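Mandelate racemase/muconate lactonizing enzyme family protein (Azoarcus sp., PDB 2QDE) is a metal-binding member of the mandelate racemase/muconate lactonizing enzyme family, in the enolase superfamily, with a barrel domain that holds a barium ion in this structure. Local coordinates at residues 133-141 and 322-331; 228-236 and 257-265. All coordinates share one frame; numbering follows the deposited sequence.

Contact 1: 133-141 and 322-331; sequences ERIPLGLVL and FPQENAGPLH
Gln-324 meets residues 135-138 through both its backbone and its side chain. Its N donates to Pro-136 O (2.8 Å), and its O accepts from Gly-138 N at 2.8 Å; the pair makes a single beta bridge opposite Leu-137. From CB, which sits 3.8 Å from Ile-135 CG2, the chain passes to CG, 3.5 Å from the same methyl. With CG beside the backbone N (chi1 -56°) and the chain bent at chi2, the amide folds back along its own segment: NE2 reaches Phe-322 O at 2.8 Å, above that carbonyl plane, and also Val-294 O, while OE1 accepts from Cys-296 N. Three bonds thus fix the rotation of a buried amide. Farther along, Leu-139 CD1 rests 3.6 Å from Ala-327 CB, and Leu-139 CG lies 4.1 Å from His-331 NE2 as the two side chains run past each other in opposite directions. Residues 322-326 thereby span the gap between strands 135-140 and 294-296, the first and last of the parallel run, consistent with closure of the enolase-superfamily barrel; helix 303-315 packs on Ile-135 and Gln-324, and strands 164-167 and 356-358 flank strand 135-140.

Contact 2: 228-236 and 257-265; sequences DLDGMARLR and AIINKGAAD
Arg-236 and Asp-265 approach from opposite directions and join side-on, NE to OD2 at 3.0 Å and NH2 to OD1 at 2.7 Å, a two-nitrogen salt bridge. The carboxylate carbon lies in the guanidinium plane, at its edge, yet the flat groups are turned 60° apart: NH2 meets OD1 on its syn side, whereas NE comes to OD2 from above the carboxylate plane. CD lies 3.5 Å from Ala-263 C, and the bend at chi3 (57°) beyond it swings the guanidinium toward Asp-265; NH1 makes a weak hydrogen bond to Gly-262 O, with Ala-264 O over one face. At the other end of helix 229-236, Leu-229 crosses Lys-261 and Ile-258 at about right angles; its CB touches Lys-261 CD and its CD1 Ala-257 CB, each at 3.6 Å. Lys-261, bent at its last torsion, extends NZ to Asp-230 OD1 in a weak salt bridge of 3.4 Å. Between these ends Ala-263 CB packs against Met-232 CB at 3.9 Å. Asp-265 OD2 also accepts from Ile-243 N of the same chain, and OD1 bonds Tyr-202 OH of a neighbouring subunit; these would favour a charged carboxylate, joining helix 229-236 to the loop before strand 266-269 at a subunit interface.

Overall arrangement
Contact 1 is buried, its centre about 10 Å from the centre of the chain; contact 2 is partly buried, its centre about 23 Å from that point. Their own centres are 27 Å apart and they do not touch. Both belong to the barrel, but 133-141 and 322-331 bring a strand to a late loop and short helix, while 228-236 and 257-265 join two outer helices and the turn after the second. Contact 2 is nested within the loop that contact 1 closes. Backbone bonds and a buried amide dominate contact 1, which another subunit meets by packing at Phe-322; in contact 2 a two-nitrogen salt bridge and a weak one flank apolar packing, and other subunits bond to Asp-228, Arg-236 and Asp-265.

Contact 1: 133-141 and 322-331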
ATOM      1  N   GLU A 133       9.937 -34.700  25.045  1.00 23.49           N
ATOM      2  CA  GLU A 133       9.373 -35.910  25.639  1.00 25.22           C
ATOM      3  C   GLU A 133       7.994 -35.739  26.257  1.00 24.57           C
ATOM      4  O   GLU A 133       7.211 -36.689  26.311  1.00 26.70           O
ATOM      5  CB  GLU A 133      10.356 -36.475  26.662  1.00 27.94           C
ATOM      6  CG  GLU A 133      11.695 -36.817  26.028  1.00 33.00           C
ATOM      7  CD  GLU A 133      12.766 -37.139  27.042  1.00 37.57           C
ATOM      8  OE1 GLU A 133      12.827 -36.449  28.094  1.00 38.29           O
ATOM      9  OE2 GLU A 133      13.558 -38.071  26.779  1.00 39.91           O
ATOM     10  N   ARG A 134       7.692 -34.535  26.721  1.00 22.28           N
ATOM     11  CA  ARG A 134       6.394 -34.265  27.311  1.00 22.12           C
ATOM     12  C   ARG A 134       5.948 -32.869  26.911  1.00 21.41           C
ATOM     13  O   ARG A 134       6.770 -31.998  26.621  1.00 19.47           O
ATOM     14  CB  ARG A 134       6.446 -34.411  28.832  1.00 22.88           C
ATOM     15  CG  ARG A 134       7.363 -33.448  29.534  1.00 25.22           C
ATOM     16  CD  ARG A 134       7.348 -33.741  31.018  1.00 26.08           C
ATOM     17  NE  ARG A 134       8.106 -32.760  31.784  1.00 28.66           N
ATOM     18  CZ  ARG A 134       8.195 -32.759  33.110  1.00 29.25           C
ATOM     19  NH1 ARG A 134       7.571 -33.697  33.821  1.00 28.96           N
ATOM     20  NH2 ARG A 134       8.897 -31.821  33.725  1.00 28.65           N
ATOM     21  N   ILE A 135       4.637 -32.670  26.905  1.00 19.25           N
ATOM     22  CA  ILE A 135       4.038 -31.417  26.479  1.00 18.97           C
ATOM     23  C   ILE A 135       3.366 -30.657  27.608  1.00 18.92           C
ATOM     24  O   ILE A 135       2.392 -31.139  28.194  1.00 19.59           O
ATOM     25  CB  ILE A 135       2.976 -31.705  25.392  1.00 19.45           C
ATOM     26  CG1 ILE A 135       3.578 -32.615  24.320  1.00 18.92           C
ATOM     27  CG2 ILE A 135       2.444 -30.404  24.806  1.00 19.17           C
ATOM     28  CD1 ILE A 135       2.540 -33.306  23.459  1.00 19.61           C
ATOM     29  N   PRO A 136       3.869 -29.455  27.928  1.00 18.74           N
ATOM     30  CA  PRO A 136       3.258 -28.665  29.000  1.00 18.73           C
ATOM     31  C   PRO A 136       1.868 -28.195  28.558  1.00 20.27           C
ATOM     32  O   PRO A 136       1.688 -27.719  27.430  1.00 18.50           O
ATOM     33  CB  PRO A 136       4.249 -27.513  29.186  1.00 18.68           C
ATOM     34  CG  PRO A 136       4.837 -27.347  27.810  1.00 18.28           C
ATOM     35  CD  PRO A 136       5.055 -28.776  27.376  1.00 18.20           C
ATOM     36  N   LEU A 137       0.890 -28.326  29.453  1.00 19.71           N
ATOM     37  CA  LEU A 137      -0.482 -27.959  29.142  1.00 19.47           C
ATOM     38  C   LEU A 137      -1.082 -26.833  29.973  1.00 20.33           C
ATOM     39  O   LEU A 137      -0.634 -26.532  31.080  1.00 20.79           O
ATOM     40  CB  LEU A 137      -1.390 -29.181  29.296  1.00 20.71           C
ATOM     41  CG  LEU A 137      -1.114 -30.424  28.451  1.00 20.88           C
ATOM     42  CD1 LEU A 137      -1.952 -31.593  28.986  1.00 21.62           C
ATOM     43  CD2 LEU A 137      -1.440 -30.140  26.987  1.00 18.87           C
ATOM     44  N   GLY A 138      -2.119 -26.234  29.400  1.00 20.69           N
ATOM     45  CA  GLY A 138      -2.885 -25.185  30.040  1.00 21.34           C
ATOM     46  C   GLY A 138      -4.295 -25.747  29.962  1.00 21.84           C
ATOM     47  O   GLY A 138      -4.500 -26.745  29.267  1.00 21.60           O
ATOM     48  N   LEU A 139      -5.271 -25.143  30.632  1.00 21.95           N
ATOM     49  CA  LEU A 139      -6.625 -25.699  30.587  1.00 24.22           C
ATOM     50  C   LEU A 139      -7.746 -24.672  30.590  1.00 23.59           C
ATOM     51  O   LEU A 139      -7.631 -23.619  31.223  1.00 23.61           O
ATOM     52  CB  LEU A 139      -6.818 -26.641  31.776  1.00 25.61           C
ATOM     53  CG  LEU A 139      -7.506 -27.980  31.530  1.00 28.46           C
ATOM     54  CD1 LEU A 139      -6.622 -28.855  30.643  1.00 28.64           C
ATOM     55  CD2 LEU A 139      -7.763 -28.662  32.874  1.00 29.79           C
ATOM     56  N   VAL A 140      -8.830 -24.988  29.882  1.00 22.22           N
ATOM     57  CA  VAL A 140     -10.005 -24.118  29.811  1.00 23.19           C
ATOM     58  C   VAL A 140     -10.927 -24.496  30.970  1.00 23.89           C
ATOM     59  O   VAL A 140     -11.133 -25.677  31.228  1.00 22.89           O
ATOM     60  CB  VAL A 140     -10.804 -24.339  28.504  1.00 24.19           C
ATOM     61  CG1 VAL A 140     -11.927 -23.312  28.406  1.00 25.17           C
ATOM     62  CG2 VAL A 140      -9.892 -24.231  27.307  1.00 25.86           C
ATOM     63  N   LEU A 141     -11.498 -23.509  31.654  1.00 22.76           N
ATOM     64  CA  LEU A 141     -12.377 -23.806  32.783  1.00 26.28           C
ATOM     65  C   LEU A 141     -13.858 -23.862  32.399  1.00 27.21           C
ATOM     66  O   LEU A 141     -14.281 -23.276  31.399  1.00 26.42           O
ATOM     67  CB  LEU A 141     -12.176 -22.772  33.897  1.00 24.70           C
ATOM     68  CG  LEU A 141     -10.737 -22.534  34.365  1.00 24.76           C
ATOM     69  CD1 LEU A 141     -10.751 -21.559  35.538  1.00 25.07           C
ATOM     70  CD2 LEU A 141     -10.085 -23.846  34.779  1.00 25.51           C
ATOM     71  N   PHE A 322       5.765 -23.986  22.690  1.00 17.97           N
ATOM     72  CA  PHE A 322       4.706 -23.371  23.487  1.00 18.47           C
ATOM     73  C   PHE A 322       3.807 -24.315  24.274  1.00 18.82           C
ATOM     74  O   PHE A 322       3.643 -25.471  23.904  1.00 18.33           O
ATOM     75  CB  PHE A 322       3.837 -22.539  22.548  1.00 18.03           C
ATOM     76  CG  PHE A 322       4.623 -21.832  21.480  1.00 17.61           C
ATOM     77  CD1 PHE A 322       5.397 -20.714  21.795  1.00 16.94           C
ATOM     78  CD2 PHE A 322       4.621 -22.308  20.166  1.00 17.01           C
ATOM     79  CE1 PHE A 322       6.161 -20.077  20.812  1.00 18.25           C
ATOM     80  CE2 PHE A 322       5.378 -21.684  19.175  1.00 18.85           C
ATOM     81  CZ  PHE A 322       6.151 -20.563  19.500  1.00 17.30           C
ATOM     82  N   PRO A 323       3.214 -23.822  25.380  1.00 19.41           N
ATOM     83  CA  PRO A 323       2.323 -24.673  26.176  1.00 19.46           C
ATOM     84  C   PRO A 323       1.094 -24.958  25.317  1.00 19.68           C
ATOM     85  O   PRO A 323       0.682 -24.120  24.516  1.00 18.85           O
ATOM     86  CB  PRO A 323       2.024 -23.819  27.407  1.00 19.65           C
ATOM     87  CG  PRO A 323       2.177 -22.396  26.892  1.00 22.58           C
ATOM     88  CD  PRO A 323       3.407 -22.509  26.024  1.00 19.64           C
ATOM     89  N   GLN A 324       0.518 -26.141  25.480  1.00 18.28           N
ATOM     90  CA  GLN A 324      -0.612 -26.536  24.663  1.00 18.71           C
ATOM     91  C   GLN A 324      -1.952 -26.676  25.387  1.00 20.02           C
ATOM     92  O   GLN A 324      -2.057 -26.421  26.589  1.00 20.35           O
ATOM     93  CB  GLN A 324      -0.246 -27.827  23.936  1.00 17.20           C
ATOM     94  CG  GLN A 324       1.032 -27.688  23.116  1.00 16.00           C
ATOM     95  CD  GLN A 324       0.866 -26.700  21.981  1.00 15.71           C
ATOM     96  OE1 GLN A 324      -0.051 -26.829  21.178  1.00 17.55           O
ATOM     97  NE2 GLN A 324       1.746 -25.709  21.910  1.00 18.71           N
ATOM     98  N   GLU A 325      -2.969 -27.101  24.647  1.00 20.65           N
ATOM     99  CA  GLU A 325      -4.304 -27.217  25.213  1.00 23.19           C
ATOM    100  C   GLU A 325      -5.084 -28.427  24.696  1.00 23.00           C
ATOM    101  O   GLU A 325      -6.310 -28.389  24.590  1.00 24.44           O
ATOM    102  CB  GLU A 325      -5.073 -25.938  24.894  1.00 25.45           C
ATOM    103  CG  GLU A 325      -6.255 -25.683  25.781  1.00 30.92           C
ATOM    104  CD  GLU A 325      -7.312 -24.858  25.086  1.00 35.68           C
ATOM    105  OE1 GLU A 325      -7.926 -25.376  24.121  1.00 36.51           O
ATOM    106  OE2 GLU A 325      -7.526 -23.694  25.498  1.00 37.72           O
ATOM    107  N   ASN A 326      -4.373 -29.501  24.380  1.00 22.81           N
ATOM    108  CA  ASN A 326      -4.997 -30.715  23.869  1.00 21.65           C
ATOM    109  C   ASN A 326      -5.338 -31.638  25.047  1.00 20.22           C
ATOM    110  O   ASN A 326      -4.572 -32.537  25.368  1.00 21.15           O
ATOM    111  CB  ASN A 326      -4.022 -31.388  22.897  1.00 21.02           C
ATOM    112  CG  ASN A 326      -4.535 -32.712  22.357  1.00 20.44           C
ATOM    113  OD1 ASN A 326      -5.649 -32.804  21.842  1.00 19.62           O
ATOM    114  ND2 ASN A 326      -3.703 -33.745  22.457  1.00 21.45           N
ATOM    115  N   ALA A 327      -6.489 -31.417  25.685  1.00 20.43           N
ATOM    116  CA  ALA A 327      -6.878 -32.218  26.851  1.00 21.00           C
ATOM    117  C   ALA A 327      -8.323 -32.721  26.849  1.00 20.84           C
ATOM    118  O   ALA A 327      -8.988 -32.728  27.890  1.00 20.48           O
ATOM    119  CB  ALA A 327      -6.613 -31.414  28.128  1.00 19.98           C
ATOM    120  N   GLY A 328      -8.801 -33.153  25.685  1.00 21.13           N
ATOM    121  CA  GLY A 328     -10.163 -33.645  25.572  1.00 21.61           C
ATOM    122  C   GLY A 328     -10.569 -34.647  26.642  1.00 21.11           C
ATOM    123  O   GLY A 328     -11.635 -34.494  27.245  1.00 20.63           O
ATOM    124  N   PRO A 329      -9.751 -35.682  26.903  1.00 21.38           N
ATOM    125  CA  PRO A 329     -10.057 -36.699  27.915  1.00 21.53           C
ATOM    126  C   PRO A 329     -10.324 -36.149  29.318  1.00 22.15           C
ATOM    127  O   PRO A 329     -11.167 -36.680  30.043  1.00 22.33           O
ATOM    128  CB  PRO A 329      -8.827 -37.605  27.875  1.00 22.68           C
ATOM    129  CG  PRO A 329      -8.402 -37.526  26.433  1.00 22.25           C
ATOM    130  CD  PRO A 329      -8.513 -36.028  26.182  1.00 21.21           C
ATOM    131  N   LEU A 330      -9.611 -35.094  29.707  1.00 21.96           N
ATOM    132  CA  LEU A 330      -9.803 -34.514  31.035  1.00 21.02           C
ATOM    133  C   LEU A 330     -11.162 -33.826  31.157  1.00 22.09           C
ATOM    134  O   LEU A 330     -11.745 -33.785  32.237  1.00 20.30           O
ATOM    135  CB  LEU A 330      -8.681 -33.517  31.364  1.00 19.97           C
ATOM    136  CG  LEU A 330      -7.242 -34.044  31.311  1.00 20.85           C
ATOM    137  CD1 LEU A 330      -6.279 -32.948  31.762  1.00 20.76           C
ATOM    138  CD2 LEU A 330      -7.101 -35.261  32.205  1.00 21.86           C
ATOM    139  N   HIS A 331     -11.665 -33.282  30.052  1.00 22.73           N
ATOM    140  CA  HIS A 331     -12.963 -32.615  30.076  1.00 24.52           C
ATOM    141  C   HIS A 331     -14.075 -33.667  30.077  1.00 24.30           C
ATOM    142  O   HIS A 331     -15.057 -33.552  30.815  1.00 24.17           O
ATOM    143  CB  HIS A 331     -13.111 -31.682  28.867  1.00 25.58           C
ATOM    144  CG  HIS A 331     -12.101 -30.575  28.836  1.00 28.52           C
ATOM    145  ND1 HIS A 331     -11.317 -30.314  27.731  1.00 30.06           N
ATOM    146  CD2 HIS A 331     -11.743 -29.664  29.773  1.00 29.46           C
ATOM    147  CE1 HIS A 331     -10.520 -29.291  27.990  1.00 30.80           C
ATOM    148  NE2 HIS A 331     -10.758 -28.877  29.222  1.00 31.03           N
TER

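Contact 2: 228-236 and 257-265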
ATOM      1  N   ASP A 228     -13.448 -11.312   9.803  1.00 17.38           N
ATOM      2  CA  ASP A 228     -13.138  -9.905  10.046  1.00 18.05           C
ATOM      3  C   ASP A 228     -11.669  -9.606  10.341  1.00 18.10           C
ATOM      4  O   ASP A 228     -11.337  -9.127  11.426  1.00 16.52           O
ATOM      5  CB  ASP A 228     -14.023  -9.382  11.188  1.00 17.50           C
ATOM      6  CG  ASP A 228     -14.021  -7.865  11.288  1.00 18.35           C
ATOM      7  OD1 ASP A 228     -13.596  -7.196  10.318  1.00 18.66           O
ATOM      8  OD2 ASP A 228     -14.461  -7.346  12.334  1.00 16.24           O
ATOM      9  N   LEU A 229     -10.796  -9.863   9.367  1.00 17.70           N
ATOM     10  CA  LEU A 229      -9.367  -9.616   9.550  1.00 18.47           C
ATOM     11  C   LEU A 229      -9.045  -8.129   9.639  1.00 19.83           C
ATOM     12  O   LEU A 229      -8.158  -7.730  10.398  1.00 18.77           O
ATOM     13  CB  LEU A 229      -8.548 -10.265   8.423  1.00 19.12           C
ATOM     14  CG  LEU A 229      -8.629 -11.798   8.349  1.00 20.55           C
ATOM     15  CD1 LEU A 229      -7.670 -12.329   7.295  1.00 21.91           C
ATOM     16  CD2 LEU A 229      -8.288 -12.386   9.711  1.00 19.45           C
ATOM     17  N   ASP A 230      -9.756  -7.308   8.869  1.00 20.02           N
ATOM     18  CA  ASP A 230      -9.528  -5.864   8.919  1.00 22.44           C
ATOM     19  C   ASP A 230      -9.900  -5.385  10.322  1.00 21.55           C
ATOM     20  O   ASP A 230      -9.199  -4.565  10.912  1.00 21.53           O
ATOM     21  CB  ASP A 230     -10.376  -5.124   7.879  1.00 23.78           C
ATOM     22  CG  ASP A 230      -9.974  -5.463   6.447  1.00 28.47           C
ATOM     23  OD1 ASP A 230      -8.766  -5.405   6.139  1.00 30.42           O
ATOM     24  OD2 ASP A 230     -10.865  -5.788   5.632  1.00 31.59           O
ATOM     25  N   GLY A 231     -11.001  -5.910  10.852  1.00 19.65           N
ATOM     26  CA  GLY A 231     -11.426  -5.533  12.187  1.00 19.61           C
ATOM     27  C   GLY A 231     -10.408  -5.975  13.229  1.00 18.61           C
ATOM     28  O   GLY A 231     -10.094  -5.227  14.155  1.00 19.27           O
ATOM     29  N   MET A 232      -9.892  -7.192  13.085  1.00 17.49           N
ATOM     30  CA  MET A 232      -8.906  -7.706  14.023  1.00 16.38           C
ATOM     31  C   MET A 232      -7.689  -6.788  14.009  1.00 19.25           C
ATOM     32  O   MET A 232      -7.145  -6.443  15.060  1.00 18.28           O
ATOM     33  CB  MET A 232      -8.501  -9.132  13.639  1.00 15.41           C
ATOM     34  CG  MET A 232      -9.579 -10.194  13.915  1.00 15.58           C
ATOM     35  SD  MET A 232      -9.686 -10.716  15.646  1.00  8.30           S
ATOM     36  CE  MET A 232      -8.279 -11.876  15.704  1.00 13.90           C
ATOM     37  N   ALA A 233      -7.272  -6.377  12.812  1.00 19.44           N
ATOM     38  CA  ALA A 233      -6.132  -5.481  12.684  1.00 21.26           C
ATOM     39  C   ALA A 233      -6.508  -4.140  13.314  1.00 21.07           C
ATOM     40  O   ALA A 233      -5.762  -3.605  14.127  1.00 23.04           O
ATOM     41  CB  ALA A 233      -5.764  -5.287  11.209  1.00 19.19           C
ATOM     42  N   ARG A 234      -7.681  -3.620  12.956  1.00 22.56           N
ATOM     43  CA  ARG A 234      -8.137  -2.337  13.489  1.00 24.14           C
ATOM     44  C   ARG A 234      -8.238  -2.352  15.024  1.00 25.23           C
ATOM     45  O   ARG A 234      -8.028  -1.324  15.679  1.00 24.68           O
ATOM     46  CB  ARG A 234      -9.497  -1.963  12.893  1.00 24.83           C
ATOM     47  CG  ARG A 234      -9.899  -0.517  13.159  1.00 26.28           C
ATOM     48  CD  ARG A 234     -11.380  -0.279  12.899  1.00 26.09           C
ATOM     49  NE  ARG A 234     -11.790  -0.766  11.589  1.00 25.72           N
ATOM     50  CZ  ARG A 234     -12.658  -1.755  11.399  1.00 24.84           C
ATOM     51  NH1 ARG A 234     -13.206  -2.365  12.438  1.00 23.24           N
ATOM     52  NH2 ARG A 234     -12.978  -2.133  10.169  1.00 27.69           N
ATOM     53  N   LEU A 235      -8.554  -3.516  15.586  1.00 23.00           N
ATOM     54  CA  LEU A 235      -8.673  -3.666  17.031  1.00 21.72           C
ATOM     55  C   LEU A 235      -7.294  -3.592  17.659  1.00 22.01           C
ATOM     56  O   LEU A 235      -7.100  -2.930  18.679  1.00 22.74           O
ATOM     57  CB  LEU A 235      -9.322  -5.011  17.380  1.00 21.14           C
ATOM     58  CG  LEU A 235      -9.680  -5.252  18.847  1.00 22.48           C
ATOM     59  CD1 LEU A 235     -10.670  -4.193  19.315  1.00 23.22           C
ATOM     60  CD2 LEU A 235     -10.296  -6.643  19.005  1.00 22.34           C
ATOM     61  N   ARG A 236      -6.337  -4.281  17.046  1.00 20.93           N
ATOM     62  CA  ARG A 236      -4.969  -4.289  17.544  1.00 22.65           C
ATOM     63  C   ARG A 236      -4.414  -2.864  17.601  1.00 23.80           C
ATOM     64  O   ARG A 236      -3.473  -2.589  18.344  1.00 24.80           O
ATOM     65  CB  ARG A 236      -4.075  -5.159  16.652  1.00 22.01           C
ATOM     66  CG  ARG A 236      -4.446  -6.635  16.660  1.00 20.89           C
ATOM     67  CD  ARG A 236      -3.403  -7.522  15.971  1.00 21.21           C
ATOM     68  NE  ARG A 236      -2.088  -7.355  16.579  1.00 21.40           N
ATOM     69  CZ  ARG A 236      -1.147  -6.550  16.106  1.00 22.04           C
ATOM     70  NH1 ARG A 236      -1.370  -5.849  15.003  1.00 20.21           N
ATOM     71  NH2 ARG A 236      -0.006  -6.410  16.766  1.00 23.17           N
ATOM     72  N   ALA A 257      -3.031 -14.039   4.864  1.00 16.85           N
ATOM     73  CA  ALA A 257      -3.765 -12.791   5.020  1.00 19.52           C
ATOM     74  C   ALA A 257      -3.553 -12.232   6.425  1.00 19.48           C
ATOM     75  O   ALA A 257      -3.473 -11.013   6.611  1.00 20.26           O
ATOM     76  CB  ALA A 257      -5.257 -13.009   4.753  1.00 18.27           C
ATOM     77  N   ILE A 258      -3.447 -13.118   7.412  1.00 18.81           N
ATOM     78  CA  ILE A 258      -3.244 -12.669   8.779  1.00 19.44           C
ATOM     79  C   ILE A 258      -1.908 -11.957   8.951  1.00 20.88           C
ATOM     80  O   ILE A 258      -1.843 -10.908   9.586  1.00 21.73           O
ATOM     81  CB  ILE A 258      -3.327 -13.842   9.783  1.00 18.28           C
ATOM     82  CG1 ILE A 258      -4.775 -14.329   9.883  1.00 18.88           C
ATOM     83  CG2 ILE A 258      -2.825 -13.398  11.152  1.00 17.06           C
ATOM     84  CD1 ILE A 258      -4.952 -15.587  10.717  1.00 19.80           C
ATOM     85  N   ILE A 259      -0.837 -12.511   8.394  1.00 20.29           N
ATOM     86  CA  ILE A 259       0.446 -11.850   8.550  1.00 21.24           C
ATOM     87  C   ILE A 259       0.501 -10.583   7.681  1.00 21.39           C
ATOM     88  O   ILE A 259       1.112  -9.590   8.074  1.00 21.86           O
ATOM     89  CB  ILE A 259       1.646 -12.805   8.234  1.00 23.76           C
ATOM     90  CG1 ILE A 259       2.088 -12.676   6.787  1.00 26.84           C
ATOM     91  CG2 ILE A 259       1.274 -14.240   8.529  1.00 26.52           C
ATOM     92  CD1 ILE A 259       3.331 -11.836   6.647  1.00 29.42           C
ATOM     93  N   ASN A 260      -0.157 -10.604   6.521  1.00 19.32           N
ATOM     94  CA  ASN A 260      -0.158  -9.433   5.649  1.00 21.58           C
ATOM     95  C   ASN A 260      -0.937  -8.263   6.237  1.00 20.47           C
ATOM     96  O   ASN A 260      -0.527  -7.115   6.105  1.00 22.70           O
ATOM     97  CB  ASN A 260      -0.728  -9.762   4.266  1.00 20.12           C
ATOM     98  CG  ASN A 260       0.221 -10.591   3.428  1.00 21.48           C
ATOM     99  OD1 ASN A 260       1.436 -10.505   3.588  1.00 21.94           O
ATOM    100  ND2 ASN A 260      -0.329 -11.383   2.517  1.00 22.08           N
ATOM    101  N   LYS A 261      -2.060  -8.553   6.876  1.00 21.04           N
ATOM    102  CA  LYS A 261      -2.881  -7.509   7.473  1.00 21.15           C
ATOM    103  C   LYS A 261      -2.481  -7.194   8.913  1.00 21.26           C
ATOM    104  O   LYS A 261      -2.999  -6.249   9.505  1.00 22.46           O
ATOM    105  CB  LYS A 261      -4.357  -7.920   7.445  1.00 21.22           C
ATOM    106  CG  LYS A 261      -4.957  -8.088   6.050  1.00 22.72           C
ATOM    107  CD  LYS A 261      -6.412  -8.519   6.144  1.00 24.76           C
ATOM    108  CE  LYS A 261      -7.057  -8.717   4.766  1.00 27.08           C
ATOM    109  NZ  LYS A 261      -7.180  -7.441   4.001  1.00 27.14           N
ATOM    110  N   GLY A 262      -1.568  -7.975   9.480  1.00 20.14           N
ATOM    111  CA  GLY A 262      -1.172  -7.745  10.861  1.00 21.39           C
ATOM    112  C   GLY A 262      -2.416  -7.856  11.728  1.00 22.76           C
ATOM    113  O   GLY A 262      -2.748  -6.945  12.492  1.00 22.36           O
ATOM    114  N   ALA A 263      -3.108  -8.986  11.603  1.00 19.75           N
ATOM    115  CA  ALA A 263      -4.348  -9.214  12.336  1.00 19.42           C
ATOM    116  C   ALA A 263      -4.205 -10.023  13.625  1.00 18.54           C
ATOM    117  O   ALA A 263      -5.194 -10.238  14.326  1.00 18.71           O
ATOM    118  CB  ALA A 263      -5.365  -9.889  11.416  1.00 16.65           C
ATOM    119  N   ALA A 264      -2.995 -10.471  13.950  1.00 15.84           N
ATOM    120  CA  ALA A 264      -2.833 -11.271  15.157  1.00 17.48           C
ATOM    121  C   ALA A 264      -1.463 -11.218  15.809  1.00 16.40           C
ATOM    122  O   ALA A 264      -0.455 -11.005  15.146  1.00 18.23           O
ATOM    123  CB  ALA A 264      -3.201 -12.728  14.860  1.00 14.14           C
ATOM    124  N   ASP A 265      -1.452 -11.439  17.121  1.00 16.34           N
ATOM    125  CA  ASP A 265      -0.231 -11.453  17.922  1.00 16.76           C
ATOM    126  C   ASP A 265       0.134 -12.893  18.286  1.00 17.08           C
ATOM    127  O   ASP A 265       1.183 -13.155  18.872  1.00 13.71           O
ATOM    128  CB  ASP A 265      -0.441 -10.642  19.200  1.00 18.65           C
ATOM    129  CG  ASP A 265      -0.684  -9.173  18.918  1.00 20.93           C
ATOM    130  OD1 ASP A 265       0.225  -8.535  18.347  1.00 20.56           O
ATOM    131  OD2 ASP A 265      -1.779  -8.662  19.261  1.00 21.36           O
TER